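Local coordinates for protein glyceraldehyde-3-phosphate dehydrogenase (Sulfolobus solfataricus, PDB 1B7G) that catalyses the phosphorylating oxidation of D-glyceraldehyde 3-phosphate in glycolysis, using either NADP or NAD with a marked preference for NADP, at residues Asn180-Ala194 and Leu204-Thr216. The protein carries 1 engineered substitution. Sequence-based numbering, arbitrary orientation.
Sequences NSLVPDPATVPSHHA and LDIATMAVIAPTT. With SO4 (sulfate ion), chain F; SO4 (sulfate ion), chain C.
Ser191 and Thr208 meet hydroxyl to hydroxyl, OG to OG1, at 2.8 Å. Beside this pair, Ser191 N donates to Thr208 O at 2.7 Å. Thr208 OG1 lies between its own backbone N and carbonyl carbon (chi1 53°), which turns it to Ser191 OG and to a weak bond from Ala194 N. Ser191 OG also bonds His193 ND1, at 2.8 Å. The far nitrogen, His193 NE2, donates almost straight (176°) to O2 of the chain C sulfate, in the plane of the ring. The imidazole is thus gripped at both nitrogens. Ser191 is the second-shell residue that helps fix the ring's rotation, and Thr208 holds Ser191 in turn. A phenylalanine in place of His193 would probably leave Ser191 OG and the chain C sulfate without this partner. His192 NE2 sits over one face of the His193 ring, toward the rim, and His192 N donates to O3 of the chain F sulfate. Both histidines belong to the inorganic phosphate site, where sulfate probably stands in for phosphate; Asn140, Ser138 and Arg166 also bind sulfate here.

Further along, the Asp185 carboxylate crosses Ile212, with OD2 3.4 Å from CG1, and forms a salt bridge to Arg166. Val189 CG2 presses on Met209 CG at 3.4 Å, a tight fit. One water joins Ala210 N to the carbonyls of Pro186 and Thr188 where the chain bulges away.

Val183 and Ile212 form an antiparallel hydrogen-bonded pair. This pairing joins strand 183-184 to the mixed sheet of the C-terminal domain, where it is the outermost strand within this chain. Strand 205-213 lies between it and strand 157-167, while His193 packs on Asn140 and Leu144 of helix 139-152.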
loop_
_atom_site.group_PDB
_atom_site.type_symbol
_atom_site.label_atom_id
_atom_site.label_comp_id
_atom_site.label_asym_id
_atom_site.label_seq_id
_atom_site.Cartn_x
_atom_site.Cartn_y
_atom_site.Cartn_z
ATOM N N ASN A 180 18.326 10.901 -5.735
ATOM C CA ASN A 180 18.467 12.146 -4.949
ATOM C C ASN A 180 18.816 13.306 -5.870
ATOM O O ASN A 180 19.956 13.764 -5.959
ATOM C CB ASN A 180 19.578 11.959 -3.880
ATOM C CG ASN A 180 19.775 13.268 -3.124
ATOM O OD1 ASN A 180 18.915 14.163 -3.158
ATOM N ND2 ASN A 180 20.890 13.492 -2.470
ATOM N N SER A 181 17.849 13.794 -6.619
ATOM C CA SER A 181 18.068 14.945 -7.513
ATOM C C SER A 181 16.691 15.546 -7.801
ATOM O O SER A 181 15.712 14.802 -7.755
ATOM C CB SER A 181 18.590 14.513 -8.891
ATOM O OG SER A 181 19.079 15.640 -9.652
ATOM N N LEU A 182 16.730 16.789 -8.253
ATOM C CA LEU A 182 15.533 17.382 -8.857
ATOM C C LEU A 182 15.904 17.414 -10.324
ATOM O O LEU A 182 17.114 17.602 -10.615
ATOM C CB LEU A 182 15.188 18.746 -8.288
ATOM C CG LEU A 182 14.775 18.813 -6.832
ATOM C CD1 LEU A 182 14.475 20.274 -6.476
ATOM C CD2 LEU A 182 13.512 17.917 -6.648
ATOM N N VAL A 183 14.979 17.079 -11.213
ATOM C CA VAL A 183 15.338 16.953 -12.631
ATOM C C VAL A 183 14.305 17.713 -13.487
ATOM O O VAL A 183 13.190 17.203 -13.625
ATOM C CB VAL A 183 15.438 15.479 -13.049
ATOM C CG1 VAL A 183 15.990 15.365 -14.474
ATOM C CG2 VAL A 183 16.283 14.514 -12.165
ATOM N N PRO A 184 14.646 18.871 -14.021
ATOM C CA PRO A 184 13.721 19.593 -14.900
ATOM C C PRO A 184 13.088 18.603 -15.854
ATOM O O PRO A 184 13.765 17.769 -16.499
ATOM C CB PRO A 184 14.603 20.661 -15.525
ATOM C CG PRO A 184 15.650 20.931 -14.447
ATOM C CD PRO A 184 15.966 19.543 -13.905
ATOM N N ASP A 185 11.748 18.669 -16.011
ATOM C CA ASP A 185 11.124 17.647 -16.891
ATOM C C ASP A 185 10.032 18.177 -17.778
ATOM O O ASP A 185 8.834 17.952 -17.532
ATOM C CB ASP A 185 10.585 16.560 -15.933
ATOM C CG ASP A 185 10.035 15.348 -16.691
ATOM O OD1 ASP A 185 10.521 15.000 -17.759
ATOM O OD2 ASP A 185 9.053 14.775 -16.188
ATOM N N PRO A 186 10.385 18.863 -18.834
ATOM C CA PRO A 186 11.757 19.164 -19.200
ATOM C C PRO A 186 12.205 20.544 -18.727
ATOM O O PRO A 186 11.519 21.226 -17.952
ATOM C CB PRO A 186 11.632 19.230 -20.740
ATOM C CG PRO A 186 10.307 19.940 -20.920
ATOM C CD PRO A 186 9.422 19.444 -19.815
ATOM N N ALA A 187 13.404 20.949 -19.159
ATOM C CA ALA A 187 13.816 22.315 -18.783
ATOM C C ALA A 187 13.133 23.369 -19.632
ATOM O O ALA A 187 13.132 24.528 -19.209
ATOM C CB ALA A 187 15.318 22.434 -18.819
ATOM N N THR A 188 12.542 23.027 -20.763
ATOM C CA THR A 188 11.884 24.027 -21.624
ATOM C C THR A 188 10.478 24.304 -21.163
ATOM O O THR A 188 9.870 23.519 -20.423
ATOM C CB THR A 188 11.909 23.525 -23.088
ATOM O OG1 THR A 188 11.402 22.196 -23.078
ATOM C CG2 THR A 188 13.326 23.444 -23.637
ATOM N N VAL A 189 9.900 25.454 -21.400
ATOM C CA VAL A 189 8.557 25.813 -20.953
ATOM C C VAL A 189 7.769 26.108 -22.235
ATOM O O VAL A 189 8.379 26.762 -23.065
ATOM C CB VAL A 189 8.526 27.068 -20.071
ATOM C CG1 VAL A 189 7.098 27.554 -19.807
ATOM C CG2 VAL A 189 9.258 26.835 -18.759
ATOM N N PRO A 190 6.554 25.614 -22.341
ATOM C CA PRO A 190 5.892 24.806 -21.354
ATOM C C PRO A 190 6.140 23.311 -21.459
ATOM O O PRO A 190 6.688 22.784 -22.433
ATOM C CB PRO A 190 4.403 25.103 -21.695
ATOM C CG PRO A 190 4.409 25.114 -23.173
ATOM C CD PRO A 190 5.702 25.806 -23.566
ATOM N N SER A 191 5.816 22.583 -20.370
ATOM C CA SER A 191 5.874 21.104 -20.499
ATOM C C SER A 191 4.664 20.684 -21.360
ATOM O O SER A 191 3.787 21.492 -21.641
ATOM C CB SER A 191 5.789 20.472 -19.128
ATOM O OG SER A 191 4.629 20.913 -18.436
ATOM N N HIS A 192 4.520 19.408 -21.695
ATOM C CA HIS A 192 3.503 18.906 -22.581
ATOM C C HIS A 192 2.090 19.039 -22.013
ATOM O O HIS A 192 1.148 18.920 -22.788
ATOM C CB HIS A 192 3.793 17.435 -22.955
ATOM C CG HIS A 192 3.512 16.449 -21.864
ATOM N ND1 HIS A 192 2.230 15.968 -21.648
ATOM C CD2 HIS A 192 4.296 15.849 -20.928
ATOM C CE1 HIS A 192 2.219 15.157 -20.611
ATOM N NE2 HIS A 192 3.453 15.029 -20.180
ATOM N N HIS A 193 1.938 19.170 -20.696
ATOM C CA HIS A 193 0.657 19.297 -20.067
ATOM C C HIS A 193 -0.233 20.360 -20.677
ATOM O O HIS A 193 -1.427 20.082 -20.848
ATOM C CB HIS A 193 0.833 19.555 -18.551
ATOM C CG HIS A 193 1.763 18.494 -17.995
ATOM N ND1 HIS A 193 3.129 18.586 -18.067
ATOM C CD2 HIS A 193 1.488 17.289 -17.468
ATOM C CE1 HIS A 193 3.671 17.483 -17.563
ATOM N NE2 HIS A 193 2.684 16.661 -17.184
ATOM N N ALA A 194 0.334 21.538 -21.006
ATOM C CA ALA A 194 -0.488 22.630 -21.508
ATOM C C ALA A 194 -1.155 22.288 -22.837
ATOM O O ALA A 194 -2.368 22.372 -22.951
ATOM C CB ALA A 194 0.325 23.928 -21.566
ATOM N N LEU A 204 -8.004 27.697 -24.166
ATOM C CA LEU A 204 -7.613 28.161 -22.841
ATOM C C LEU A 204 -6.147 28.614 -22.875
ATOM O O LEU A 204 -5.321 27.896 -23.438
ATOM C CB LEU A 204 -7.796 27.082 -21.783
ATOM C CG LEU A 204 -7.186 27.437 -20.404
ATOM C CD1 LEU A 204 -7.883 28.658 -19.809
ATOM C CD2 LEU A 204 -7.336 26.222 -19.495
ATOM N N ASP A 205 -5.886 29.748 -22.282
ATOM C CA ASP A 205 -4.471 30.237 -22.237
ATOM C C ASP A 205 -3.824 29.546 -21.009
ATOM O O ASP A 205 -4.051 29.949 -19.867
ATOM C CB ASP A 205 -4.521 31.748 -22.060
ATOM C CG ASP A 205 -3.194 32.413 -21.771
ATOM O OD1 ASP A 205 -2.152 31.751 -21.633
ATOM O OD2 ASP A 205 -3.146 33.654 -21.665
ATOM N N ILE A 206 -3.048 28.519 -21.260
ATOM C CA ILE A 206 -2.439 27.735 -20.169
ATOM C C ILE A 206 -0.962 27.494 -20.471
ATOM O O ILE A 206 -0.543 27.281 -21.607
ATOM C CB ILE A 206 -3.147 26.377 -19.911
ATOM C CG1 ILE A 206 -2.374 25.514 -18.903
ATOM C CG2 ILE A 206 -3.260 25.620 -21.231
ATOM C CD1 ILE A 206 -3.148 24.337 -18.298
ATOM N N ALA A 207 -0.146 27.617 -19.403
ATOM C CA ALA A 207 1.260 27.295 -19.559
ATOM C C ALA A 207 1.672 26.510 -18.323
ATOM O O ALA A 207 1.219 26.760 -17.205
ATOM C CB ALA A 207 2.111 28.555 -19.835
ATOM N N THR A 208 2.516 25.515 -18.501
ATOM C CA THR A 208 2.898 24.654 -17.393
ATOM C C THR A 208 4.406 24.372 -17.417
ATOM O O THR A 208 4.998 24.336 -18.483
ATOM C CB THR A 208 2.230 23.263 -17.502
ATOM O OG1 THR A 208 2.519 22.729 -18.788
ATOM C CG2 THR A 208 0.723 23.322 -17.271
ATOM N N MET A 209 4.934 24.196 -16.211
ATOM C CA MET A 209 6.320 23.714 -16.119
ATOM C C MET A 209 6.324 22.469 -15.234
ATOM O O MET A 209 5.505 22.405 -14.310
ATOM C CB MET A 209 7.180 24.768 -15.414
ATOM C CG MET A 209 7.392 26.094 -16.074
ATOM S SD MET A 209 8.241 27.324 -15.070
ATOM C CE MET A 209 6.896 28.341 -14.499
ATOM N N ALA A 210 7.274 21.560 -15.427
ATOM C CA ALA A 210 7.284 20.350 -14.621
ATOM C C ALA A 210 8.758 19.991 -14.235
ATOM O O ALA A 210 9.647 20.190 -15.035
ATOM C CB ALA A 210 6.764 19.182 -15.457
ATOM N N VAL A 211 8.848 19.327 -13.101
ATOM C CA VAL A 211 10.085 18.850 -12.544
ATOM C C VAL A 211 9.849 17.469 -11.882
ATOM O O VAL A 211 8.744 17.279 -11.367
ATOM C CB VAL A 211 10.621 19.824 -11.483
ATOM C CG1 VAL A 211 9.651 19.964 -10.316
ATOM C CG2 VAL A 211 11.970 19.324 -10.945
ATOM N N ILE A 212 10.850 16.639 -11.917
ATOM C CA ILE A 212 10.866 15.314 -11.270
ATOM C C ILE A 212 11.575 15.420 -9.918
ATOM O O ILE A 212 12.635 16.031 -9.810
ATOM C CB ILE A 212 11.515 14.262 -12.154
ATOM C CG1 ILE A 212 10.660 13.831 -13.354
ATOM C CG2 ILE A 212 11.951 12.970 -11.386
ATOM C CD1 ILE A 212 11.482 13.045 -14.407
ATOM N N ALA A 213 10.919 14.934 -8.881
ATOM C CA ALA A 213 11.439 14.860 -7.533
ATOM C C ALA A 213 11.682 13.358 -7.222
ATOM O O ALA A 213 10.971 12.542 -7.827
ATOM C CB ALA A 213 10.499 15.382 -6.471
ATOM N N PRO A 214 12.522 13.055 -6.256
ATOM C CA PRO A 214 12.841 11.670 -5.886
ATOM C C PRO A 214 11.859 11.040 -4.913
ATOM O O PRO A 214 12.170 10.723 -3.774
ATOM C CB PRO A 214 14.244 11.753 -5.280
ATOM C CG PRO A 214 14.357 13.123 -4.755
ATOM C CD PRO A 214 13.355 14.013 -5.485
ATOM N N THR A 215 10.587 10.996 -5.322
ATOM C CA THR A 215 9.492 10.474 -4.527
ATOM C C THR A 215 8.751 9.396 -5.319
ATOM O O THR A 215 8.848 9.467 -6.536
ATOM C CB THR A 215 8.530 11.545 -4.037
ATOM O OG1 THR A 215 7.520 10.889 -3.237
ATOM C CG2 THR A 215 7.858 12.355 -5.156
ATOM N N THR A 216 8.083 8.404 -4.721
ATOM C CA THR A 216 7.418 7.406 -5.552
ATOM C C THR A 216 5.884 7.448 -5.446
ATOM O O THR A 216 5.219 6.846 -6.287
ATOM C CB THR A 216 7.809 5.935 -5.157
ATOM O OG1 THR A 216 7.489 5.775 -3.773
ATOM C CG2 THR A 216 9.311 5.707 -5.311
HETATM S S SO4 F . 7.639 17.327 -22.619
HETATM O O1 SO4 F . 7.184 15.944 -23.020
HETATM O O2 SO4 F . 9.037 17.200 -22.055
HETATM O O3 SO4 F . 6.729 17.876 -21.543
HETATM O O4 SO4 F . 7.684 18.205 -23.827
HETATM S S SO4 C . 2.173 13.154 -16.817
HETATM O O1 SO4 C . 3.089 12.051 -17.081
HETATM O O2 SO4 C . 2.917 14.230 -15.960
HETATM O O3 SO4 C . 0.955 12.859 -16.069
HETATM O O4 SO4 C . 1.844 13.719 -18.139
HETATM O O HOH W 1 8.867 22.271 -17.800
#